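Local structure of single-stranded DNA specific exonuclease RecJ (Thermus thermophilus, 2ZXR) at residues 586-591 with 652-657; 437-442 with 623-628; 19-24 with 34-39; 448-453 with 458-463. The protein degrades single-stranded DNA from the 5' end toward the 3' end, using divalent metal ions, preferably magnesium, and shows no detectable activity on single-stranded RNA. All coordinates share one frame; numbering follows the deposited sequence.

Contact 1 of 4, residues 586-591 with 652-657; sequences GLWLGL and AYWEVN
L591, in the loop that leaves strand 587-588, has W654 in the last turn of helix 643-655 as its nearest backbone neighbour, yet their CA atoms are 9.2 Å apart, so the contact is made by side chains. L591 reaches over one face of the Y653 ring. Its CD1 lies 3.9 Å from the centroid of that ring and 21° off the normal, a CH-pi contact displaced toward the rim on the CE2 side, and L591 CB follows, 4.0 Å from Y653 CE2. Y653 holds CG anti to its backbone N (chi1 178°), which carries the ring out toward the loop. On the opposite face sits the amide nitrogen of N657, which also makes a weak hydrogen bond to Y653 O. Strand 587-588 belongs to the five-stranded parallel sheet of the RecJ C-terminal domain, and helix 643-655, the last helix of the chain, lies in the same family region; the contact joins the end of this strand and the loop after it to that helix. The two indoles meet more loosely: W588 CZ3 comes to 4.4 Å from W654 CH2, at the edge of the W654 ring and near its plane. W588 is buried against V601 and V603 and meets Y560 edge-to-face, while its NE1 donates to P582 O.

Contact 2 of 4, residues 437-442 with 623-628; sequences PGLLPQ and EARLKA
R625, in the first turn of helix 624-639, reaches across to L439 of the 3-10 turn 437-439 and Q442 of helix 440-447, joining the RecJ C-terminal domain to the OB domain. The CA atoms of L439 and R625 stand 9.5 Å apart, so the long arginine does most of the bridging. From CB the chain sets off with CG beside the backbone N (chi1 -72°), and neither CB nor CG comes close to the facing segment. At CD it meets L439: CD1 of the leucine lies 3.7 Å from R625 CD, the two side chains running alongside in opposite senses. This is contact between aliphatic carbons, with no hydrogen bond between the segments. The chain then bends at chi3 (-75°) and delivers the guanidinium to Q442, whose side chain it crosses at about a right angle. Q442 has its own CG anti to the backbone N, a rotation that sends this carbon toward the arginine. The charge is met one turn further along helix 440-447, where E446 OE2 forms a salt bridge with R625 NH2; E30 OE1 is a long, weak ion partner of NH1. The nitrogen that holds E446 also lies against the methylene of the glutamine, R625 NH2 being 4.0 Å from Q442 CG.

Contact 3 of 4, residues 19-24 with 34-39; sequences REVMAA and AYWHRG
V21 packs against Y35 and W36, and the contacts between segments 19-24 and 34-39 are apolar, with no hydrogen bond between them. The valine straddles two consecutive residues with its two branches. CG1, anti to the backbone N (chi1 174°), meets the beta carbon of the tyrosine, V21 CG1 to Y35 CB being 4.0 Å; CG2 takes the other branch position and approaches the indole, V21 CG2 to W36 CD1 being 4.2 Å. That methyl comes to the edge of the indole, near its plane, and the valine and tryptophan side chains cross at about a right angle. Y35 offers only its root to V21, for beyond CB the ring leads away from helix 15-25. The CA atoms of V21 and W36 are 6.8 Å apart, close for neighbouring helices. Helices 15-25 and 29-37 follow each other near the N-terminus, joined by a short connection, and pack across one another; A32 further back on the second helix also touches V21.

The polar partners of these side chains lie outside the two segments. The tyrosine hydroxyl bonds to the backbone O of E446, near the end of helix 440-447, and the W36 ring has a cation-pi partner in R41. W36 CE3 also lies over one face of the neighbouring H37 ring, 3.6 Å above its plane.

Backbone bonds close the second helix. G39, with positive phi (80°), ends it in a Schellman motif, in which G39 N bonds to W36 O at 3.2 Å as the chain turns away from the helix.

Contact 4 of 4, residues 448-453 with 458-463; sequences ALLEPY and PEPLFL
Y453 lays its ring flat against the backbone of E459. The alpha carbon E459 CA sits over the centre of one face, 3.6 Å from the ring centroid and 14° off the normal, a CH-pi contact. The glutamate side chain runs along the CD2-CE2 side of the ring: its CG, anti to the backbone N (chi1 -175°), comes to 3.7 Å from Y453 CE2, and the extended chain beyond leaves the carboxylate plane only 8° from that of the ring. At the phenol end the proline takes over, with P460 CD 3.5 Å from Y453 OH and 3.8 Å from Y453 CE1. L450 touches the same proline carbon through a methyl, L450 CD1 to P460 CD being 4.3 Å.

In the next shell, L447 of helix 440-447 packs on both Y453 and P460, and R38 touches L450 and P460. The peptide bond before P452 is cis, and this proline packs on R230, V233, K234 and L237 of helix 227-239. The segments are the two arms of a tight loop in the OB domain, with Y453 and P458 CA atoms 5.2 Å apart. The loop carries the chain from helix 440-447 into strand 462-466, which runs in the large mixed sheet between strands 426-433 and 503-514.

In the fold
Along the chain contact 3 comes first, then contact 4, nested inside the long loop closed by contact 2, while the segments of contact 1 alternate with those of contact 2. Contacts 2, 3 and 4 cluster, their centres 14 to 17 Å apart; contact 1 is farther out, its centre 22 Å from that of contact 2. Helix 15-25 is central to the links: R19 forms a salt bridge with E623, M22 packs on L626, and R19 also touches V656 of contact 1. From helix 29-37, Y35 and R38 reach the loop of contact 4. The two N-terminal helices thus pack between the OB and C-terminal domains, away from the annotated metal sites.

Contact 1 of 4, residues 586-591 with 652-657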
# COMPACT_ATOMS: atom_id res chain seq x y z
N GLY A 586 -35.58 -25.33 -6.73
CA GLY A 586 -34.70 -24.38 -7.38
C GLY A 586 -34.96 -22.95 -6.90
O GLY A 586 -34.32 -22.00 -7.35
N LEU A 587 -35.92 -22.79 -5.98
CA LEU A 587 -36.26 -21.46 -5.45
C LEU A 587 -36.33 -21.52 -3.92
O LEU A 587 -37.00 -22.39 -3.37
CB LEU A 587 -37.62 -21.00 -5.98
CG LEU A 587 -38.05 -19.62 -5.49
CD1 LEU A 587 -37.18 -18.57 -6.22
CD2 LEU A 587 -39.53 -19.39 -5.77
N TRP A 588 -35.64 -20.60 -3.24
CA TRP A 588 -35.64 -20.61 -1.77
C TRP A 588 -36.19 -19.31 -1.24
O TRP A 588 -35.95 -18.24 -1.81
CB TRP A 588 -34.22 -20.81 -1.21
CG TRP A 588 -33.52 -22.13 -1.54
CD1 TRP A 588 -34.06 -23.24 -2.15
CD2 TRP A 588 -32.16 -22.48 -1.21
NE1 TRP A 588 -33.12 -24.25 -2.22
CE2 TRP A 588 -31.95 -23.81 -1.65
CE3 TRP A 588 -31.11 -21.80 -0.59
CZ2 TRP A 588 -30.72 -24.47 -1.49
CZ3 TRP A 588 -29.88 -22.47 -0.43
CH2 TRP A 588 -29.71 -23.78 -0.88
N LEU A 589 -36.92 -19.39 -0.13
CA LEU A 589 -37.48 -18.20 0.47
C LEU A 589 -36.78 -17.92 1.80
O LEU A 589 -37.19 -17.05 2.55
CB LEU A 589 -38.98 -18.40 0.72
CG LEU A 589 -39.82 -18.64 -0.53
CD1 LEU A 589 -41.29 -18.80 -0.13
CD2 LEU A 589 -39.67 -17.47 -1.49
N GLY A 590 -35.73 -18.69 2.07
CA GLY A 590 -35.01 -18.53 3.30
C GLY A 590 -33.76 -19.36 3.17
O GLY A 590 -33.51 -19.97 2.12
N LEU A 591 -32.98 -19.39 4.25
CA LEU A 591 -31.71 -20.10 4.25
C LEU A 591 -31.77 -21.46 4.93
O LEU A 591 -32.29 -21.59 6.04
CB LEU A 591 -30.65 -19.24 4.96
CG LEU A 591 -30.54 -17.79 4.51
CD1 LEU A 591 -29.42 -17.08 5.26
CD2 LEU A 591 -30.28 -17.75 3.02
N ALA A 652 -19.94 -19.11 4.48
CA ALA A 652 -19.44 -18.73 5.80
C ALA A 652 -20.59 -18.85 6.79
O ALA A 652 -20.40 -19.25 7.95
CB ALA A 652 -18.88 -17.28 5.78
N TYR A 653 -21.79 -18.50 6.32
CA TYR A 653 -22.99 -18.56 7.14
C TYR A 653 -23.25 -19.99 7.65
O TYR A 653 -23.57 -20.17 8.83
CB TYR A 653 -24.20 -18.07 6.36
CG TYR A 653 -25.52 -18.16 7.12
CD1 TYR A 653 -25.83 -17.24 8.12
CD2 TYR A 653 -26.44 -19.17 6.86
CE1 TYR A 653 -27.01 -17.33 8.84
CE2 TYR A 653 -27.64 -19.27 7.58
CZ TYR A 653 -27.91 -18.34 8.57
OH TYR A 653 -29.08 -18.44 9.30
N TRP A 654 -23.13 -20.99 6.78
CA TRP A 654 -23.35 -22.38 7.22
C TRP A 654 -22.32 -22.66 8.32
O TRP A 654 -22.63 -23.23 9.36
CB TRP A 654 -23.05 -23.43 6.14
CG TRP A 654 -23.72 -23.34 4.80
CD1 TRP A 654 -23.11 -23.53 3.56
CD2 TRP A 654 -25.11 -23.17 4.53
NE1 TRP A 654 -24.04 -23.48 2.56
CE2 TRP A 654 -25.27 -23.26 3.12
CE3 TRP A 654 -26.22 -22.95 5.33
CZ2 TRP A 654 -26.51 -23.14 2.50
CZ3 TRP A 654 -27.43 -22.82 4.73
CH2 TRP A 654 -27.57 -22.92 3.32
N GLU A 655 -21.07 -22.28 8.06
CA GLU A 655 -20.01 -22.52 9.03
C GLU A 655 -20.21 -21.85 10.39
O GLU A 655 -20.14 -22.52 11.42
CB GLU A 655 -18.66 -22.11 8.45
CG GLU A 655 -17.88 -23.29 7.91
CD GLU A 655 -17.97 -24.50 8.85
OE1 GLU A 655 -17.44 -24.44 9.99
OE2 GLU A 655 -18.59 -25.51 8.45
N VAL A 656 -20.46 -20.55 10.41
CA VAL A 656 -20.65 -19.86 11.68
C VAL A 656 -21.87 -20.34 12.44
O VAL A 656 -22.31 -19.70 13.39
CB VAL A 656 -20.80 -18.34 11.51
CG1 VAL A 656 -19.55 -17.77 10.92
CG2 VAL A 656 -22.00 -18.01 10.65
N ASN A 657 -22.45 -21.45 12.01
CA ASN A 657 -23.60 -21.96 12.72
C ASN A 657 -23.43 -23.43 13.04
O ASN A 657 -24.16 -23.97 13.86
CB ASN A 657 -24.88 -21.72 11.92
CG ASN A 657 -25.34 -20.28 11.98
OD1 ASN A 657 -25.52 -19.72 13.06
ND2 ASN A 657 -25.55 -19.68 10.82

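Contact 2 of 4, residues 437-442 with 623-628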
# COMPACT_ATOMS: atom_id res chain seq x y z
N PRO A 437 -21.41 1.86 13.41
CA PRO A 437 -20.75 2.96 14.13
C PRO A 437 -20.26 2.63 15.53
O PRO A 437 -19.17 3.03 15.93
CB PRO A 437 -21.81 4.07 14.13
CG PRO A 437 -22.69 3.75 12.93
CD PRO A 437 -22.76 2.25 12.95
N GLY A 438 -21.06 1.88 16.28
CA GLY A 438 -20.70 1.54 17.64
C GLY A 438 -19.43 0.73 17.78
O GLY A 438 -18.82 0.72 18.85
N LEU A 439 -19.04 0.05 16.71
CA LEU A 439 -17.85 -0.79 16.75
C LEU A 439 -16.58 -0.15 16.16
O LEU A 439 -15.50 -0.70 16.28
CB LEU A 439 -18.13 -2.11 16.03
CG LEU A 439 -19.04 -3.21 16.62
CD1 LEU A 439 -18.46 -3.62 17.98
CD2 LEU A 439 -20.48 -2.74 16.75
N LEU A 440 -16.72 1.01 15.53
CA LEU A 440 -15.56 1.64 14.89
C LEU A 440 -14.32 1.91 15.75
O LEU A 440 -13.19 1.72 15.29
CB LEU A 440 -16.02 2.92 14.19
CG LEU A 440 -17.07 2.65 13.10
CD1 LEU A 440 -17.32 3.93 12.32
CD2 LEU A 440 -16.58 1.52 12.14
N PRO A 441 -14.50 2.38 16.99
CA PRO A 441 -13.33 2.64 17.85
C PRO A 441 -12.53 1.35 18.08
O PRO A 441 -11.29 1.32 17.91
CB PRO A 441 -13.97 3.17 19.15
CG PRO A 441 -15.20 3.90 18.62
CD PRO A 441 -15.74 2.95 17.56
N GLN A 442 -13.24 0.28 18.43
CA GLN A 442 -12.58 -0.99 18.69
C GLN A 442 -11.93 -1.51 17.42
O GLN A 442 -10.81 -2.04 17.47
CB GLN A 442 -13.57 -2.03 19.23
CG GLN A 442 -12.96 -3.43 19.49
CD GLN A 442 -11.87 -3.42 20.56
OE1 GLN A 442 -11.09 -4.38 20.68
NE2 GLN A 442 -11.82 -2.34 21.35
N GLU A 623 -17.20 -13.91 19.43
CA GLU A 623 -17.25 -14.20 18.01
C GLU A 623 -18.65 -13.91 17.48
O GLU A 623 -19.04 -14.35 16.40
CB GLU A 623 -16.84 -15.65 17.71
CG GLU A 623 -17.94 -16.72 17.74
CD GLU A 623 -17.71 -17.77 16.64
OE1 GLU A 623 -16.53 -18.08 16.36
OE2 GLU A 623 -18.68 -18.28 16.05
N ALA A 624 -19.41 -13.16 18.28
CA ALA A 624 -20.75 -12.76 17.89
C ALA A 624 -20.53 -11.75 16.76
O ALA A 624 -21.38 -11.57 15.89
CB ALA A 624 -21.45 -12.08 19.07
N ARG A 625 -19.37 -11.10 16.80
CA ARG A 625 -19.01 -10.12 15.79
C ARG A 625 -18.68 -10.81 14.46
O ARG A 625 -18.86 -10.22 13.40
CB ARG A 625 -17.83 -9.27 16.26
CG ARG A 625 -18.18 -8.29 17.38
CD ARG A 625 -17.26 -7.07 17.31
NE ARG A 625 -15.91 -7.35 17.81
CZ ARG A 625 -14.81 -6.72 17.40
NH1 ARG A 625 -14.87 -5.77 16.48
NH2 ARG A 625 -13.64 -7.02 17.94
N LEU A 626 -18.20 -12.05 14.54
CA LEU A 626 -17.90 -12.79 13.32
C LEU A 626 -19.26 -13.04 12.64
O LEU A 626 -19.43 -12.85 11.44
CB LEU A 626 -17.24 -14.14 13.65
CG LEU A 626 -16.23 -14.77 12.68
CD1 LEU A 626 -16.16 -16.26 12.96
CD2 LEU A 626 -16.60 -14.56 11.25
N LYS A 627 -20.25 -13.43 13.44
CA LYS A 627 -21.58 -13.71 12.91
C LYS A 627 -22.15 -12.46 12.27
O LYS A 627 -22.70 -12.50 11.17
CB LYS A 627 -22.52 -14.17 14.02
CG LYS A 627 -23.18 -15.50 13.72
CD LYS A 627 -24.69 -15.44 13.95
CE LYS A 627 -25.08 -15.74 15.39
NZ LYS A 627 -26.57 -15.88 15.51
N ALA A 628 -22.03 -11.36 13.00
CA ALA A 628 -22.52 -10.08 12.54
C ALA A 628 -21.89 -9.70 11.22
O ALA A 628 -22.56 -9.15 10.35
CB ALA A 628 -22.23 -9.00 13.60

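Contact 3 of 4, residues 19-24 with 34-39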
# COMPACT_ATOMS: atom_id res chain seq x y z
N ARG A 19 -10.83 -17.83 12.70
CA ARG A 19 -10.95 -17.96 14.14
C ARG A 19 -9.60 -18.05 14.84
O ARG A 19 -9.41 -17.46 15.90
CB ARG A 19 -11.81 -19.19 14.47
CG ARG A 19 -13.31 -18.88 14.44
CD ARG A 19 -14.14 -20.12 14.12
NE ARG A 19 -15.56 -19.91 14.44
CZ ARG A 19 -16.53 -20.75 14.09
NH1 ARG A 19 -16.23 -21.85 13.40
NH2 ARG A 19 -17.79 -20.50 14.44
N GLU A 20 -8.67 -18.81 14.25
CA GLU A 20 -7.33 -18.97 14.81
C GLU A 20 -6.64 -17.61 14.91
O GLU A 20 -6.00 -17.30 15.92
CB GLU A 20 -6.50 -19.92 13.96
CG GLU A 20 -7.01 -21.36 14.04
CD GLU A 20 -6.35 -22.31 13.05
OE1 GLU A 20 -6.60 -23.54 13.17
OE2 GLU A 20 -5.61 -21.84 12.14
N VAL A 21 -6.78 -16.80 13.86
CA VAL A 21 -6.15 -15.48 13.86
C VAL A 21 -6.78 -14.58 14.91
O VAL A 21 -6.08 -13.91 15.67
CB VAL A 21 -6.23 -14.84 12.46
CG1 VAL A 21 -5.71 -13.41 12.50
CG2 VAL A 21 -5.39 -15.67 11.47
N MET A 22 -8.11 -14.59 14.98
CA MET A 22 -8.79 -13.77 15.96
C MET A 22 -8.36 -14.11 17.39
O MET A 22 -8.24 -13.23 18.25
CB MET A 22 -10.30 -13.97 15.86
CG MET A 22 -10.97 -13.29 14.69
SD MET A 22 -12.75 -13.33 14.91
CE MET A 22 -13.08 -14.93 14.32
N ALA A 23 -8.15 -15.40 17.63
CA ALA A 23 -7.75 -15.87 18.95
C ALA A 23 -6.30 -15.56 19.27
O ALA A 23 -5.99 -15.05 20.33
CB ALA A 23 -8.00 -17.37 19.08
N ALA A 24 -5.43 -15.87 18.32
CA ALA A 24 -3.99 -15.68 18.50
C ALA A 24 -3.52 -14.24 18.46
O ALA A 24 -2.38 -13.96 18.82
CB ALA A 24 -3.23 -16.52 17.48
N ALA A 34 -7.78 -8.72 7.77
CA ALA A 34 -6.60 -8.01 7.27
C ALA A 34 -5.32 -8.79 7.61
O ALA A 34 -4.47 -9.05 6.73
CB ALA A 34 -6.54 -6.61 7.88
N TYR A 35 -5.17 -9.17 8.87
CA TYR A 35 -3.99 -9.94 9.26
C TYR A 35 -3.89 -11.24 8.45
O TYR A 35 -2.81 -11.57 7.94
CB TYR A 35 -4.02 -10.26 10.76
CG TYR A 35 -3.92 -9.03 11.62
CD1 TYR A 35 -2.84 -8.16 11.50
CD2 TYR A 35 -4.93 -8.71 12.52
CE1 TYR A 35 -2.77 -7.01 12.28
CE2 TYR A 35 -4.88 -7.57 13.28
CZ TYR A 35 -3.80 -6.72 13.16
OH TYR A 35 -3.77 -5.56 13.90
N TRP A 36 -5.01 -11.96 8.31
CA TRP A 36 -4.96 -13.21 7.54
C TRP A 36 -4.43 -12.96 6.13
O TRP A 36 -3.58 -13.71 5.64
CB TRP A 36 -6.34 -13.86 7.45
CG TRP A 36 -6.29 -15.23 6.79
CD1 TRP A 36 -5.97 -16.42 7.39
CD2 TRP A 36 -6.57 -15.53 5.42
NE1 TRP A 36 -6.04 -17.45 6.47
CE2 TRP A 36 -6.40 -16.93 5.25
CE3 TRP A 36 -6.95 -14.76 4.32
CZ2 TRP A 36 -6.60 -17.57 4.02
CZ3 TRP A 36 -7.14 -15.39 3.08
CH2 TRP A 36 -6.97 -16.79 2.95
N HIS A 37 -4.92 -11.91 5.48
CA HIS A 37 -4.48 -11.57 4.14
C HIS A 37 -3.02 -11.13 4.04
O HIS A 37 -2.37 -11.39 3.03
CB HIS A 37 -5.36 -10.45 3.56
CG HIS A 37 -6.66 -10.94 3.00
ND1 HIS A 37 -6.74 -11.92 2.03
CD2 HIS A 37 -7.94 -10.61 3.29
CE1 HIS A 37 -8.01 -12.16 1.75
NE2 HIS A 37 -8.76 -11.38 2.50
N ARG A 38 -2.52 -10.45 5.06
CA ARG A 38 -1.15 -9.94 5.07
C ARG A 38 -0.21 -10.99 5.60
O ARG A 38 0.97 -10.73 5.79
CB ARG A 38 -1.02 -8.70 5.96
CG ARG A 38 -2.12 -7.65 5.82
CD ARG A 38 -1.80 -6.64 4.75
NE ARG A 38 -2.96 -5.81 4.41
CZ ARG A 38 -3.13 -4.55 4.80
NH1 ARG A 38 -2.23 -3.95 5.57
NH2 ARG A 38 -4.20 -3.88 4.40
N GLY A 39 -0.75 -12.18 5.88
CA GLY A 39 0.08 -13.25 6.40
C GLY A 39 0.41 -13.21 7.88
O GLY A 39 1.29 -13.94 8.33

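Contact 4 of 4, residues 448-453 with 458-463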
# COMPACT_ATOMS: atom_id res chain seq x y z
N ALA A 448 -4.67 -1.00 14.43
CA ALA A 448 -3.47 -0.28 14.82
C ALA A 448 -2.21 -1.12 14.75
O ALA A 448 -1.16 -0.63 14.34
CB ALA A 448 -3.63 0.28 16.24
N LEU A 449 -2.31 -2.37 15.17
CA LEU A 449 -1.17 -3.27 15.18
C LEU A 449 -0.55 -3.54 13.81
O LEU A 449 0.58 -4.01 13.74
CB LEU A 449 -1.56 -4.61 15.83
CG LEU A 449 -1.62 -4.55 17.37
CD1 LEU A 449 -0.24 -4.14 17.89
CD2 LEU A 449 -2.70 -3.54 17.83
N LEU A 450 -1.29 -3.24 12.75
CA LEU A 450 -0.81 -3.44 11.39
C LEU A 450 0.33 -2.51 11.02
O LEU A 450 1.07 -2.76 10.07
CB LEU A 450 -1.96 -3.22 10.39
CG LEU A 450 -2.79 -4.46 10.06
CD1 LEU A 450 -4.01 -4.05 9.22
CD2 LEU A 450 -1.91 -5.46 9.32
N GLU A 451 0.44 -1.42 11.75
CA GLU A 451 1.48 -0.45 11.47
C GLU A 451 2.84 -1.03 11.80
O GLU A 451 2.97 -1.89 12.68
CB GLU A 451 1.22 0.79 12.27
CG GLU A 451 -0.12 1.38 11.96
CD GLU A 451 -0.23 2.77 12.50
OE1 GLU A 451 0.12 3.72 11.76
OE2 GLU A 451 -0.66 2.92 13.67
N PRO A 452 3.89 -0.51 11.14
CA PRO A 452 3.84 0.55 10.12
C PRO A 452 3.30 0.20 8.73
O PRO A 452 3.69 -0.82 8.14
CB PRO A 452 5.28 1.02 10.05
CG PRO A 452 6.03 -0.30 10.22
CD PRO A 452 5.27 -0.98 11.35
N TYR A 453 2.39 1.04 8.23
CA TYR A 453 1.82 0.89 6.89
C TYR A 453 2.85 1.39 5.88
O TYR A 453 3.61 2.33 6.15
CB TYR A 453 0.55 1.75 6.70
CG TYR A 453 -0.65 1.27 7.48
CD1 TYR A 453 -1.06 -0.06 7.39
CD2 TYR A 453 -1.35 2.12 8.33
CE1 TYR A 453 -2.13 -0.53 8.12
CE2 TYR A 453 -2.43 1.67 9.07
CZ TYR A 453 -2.82 0.33 8.95
OH TYR A 453 -3.92 -0.14 9.60
N PRO A 458 -0.52 -1.70 2.88
CA PRO A 458 -1.15 -0.39 2.79
C PRO A 458 -2.27 -0.36 3.83
O PRO A 458 -2.74 -1.39 4.27
CB PRO A 458 -1.71 -0.37 1.38
CG PRO A 458 -2.08 -1.78 1.15
CD PRO A 458 -0.89 -2.54 1.73
N GLU A 459 -2.67 0.82 4.25
CA GLU A 459 -3.74 0.88 5.21
C GLU A 459 -4.99 0.25 4.52
O GLU A 459 -5.25 0.47 3.32
CB GLU A 459 -3.97 2.34 5.57
CG GLU A 459 -4.99 2.58 6.63
CD GLU A 459 -4.93 4.02 7.10
OE1 GLU A 459 -4.13 4.80 6.53
OE2 GLU A 459 -5.66 4.36 8.02
N PRO A 460 -5.76 -0.57 5.25
CA PRO A 460 -6.96 -1.19 4.67
C PRO A 460 -8.09 -0.21 4.32
O PRO A 460 -8.28 0.81 4.99
CB PRO A 460 -7.40 -2.17 5.75
CG PRO A 460 -6.95 -1.52 6.99
CD PRO A 460 -5.56 -1.01 6.64
N LEU A 461 -8.84 -0.55 3.27
CA LEU A 461 -9.98 0.26 2.85
C LEU A 461 -11.28 -0.51 3.06
O LEU A 461 -11.36 -1.70 2.72
CB LEU A 461 -9.87 0.64 1.38
CG LEU A 461 -8.71 1.52 0.96
CD1 LEU A 461 -8.58 1.45 -0.56
CD2 LEU A 461 -8.92 2.95 1.47
N PHE A 462 -12.28 0.16 3.62
CA PHE A 462 -13.57 -0.48 3.84
C PHE A 462 -14.56 0.02 2.80
O PHE A 462 -14.41 1.10 2.21
CB PHE A 462 -14.15 -0.17 5.24
CG PHE A 462 -13.42 -0.82 6.37
CD1 PHE A 462 -12.33 -0.20 6.98
CD2 PHE A 462 -13.78 -2.09 6.81
CE1 PHE A 462 -11.62 -0.83 8.01
CE2 PHE A 462 -13.08 -2.73 7.82
CZ PHE A 462 -11.99 -2.09 8.43
N LEU A 463 -15.61 -0.76 2.59
CA LEU A 463 -16.61 -0.38 1.63
C LEU A 463 -17.81 0.12 2.42
O LEU A 463 -18.20 -0.51 3.40
CB LEU A 463 -17.00 -1.58 0.79
CG LEU A 463 -18.16 -1.44 -0.19
CD1 LEU A 463 -17.75 -0.53 -1.37
CD2 LEU A 463 -18.55 -2.83 -0.70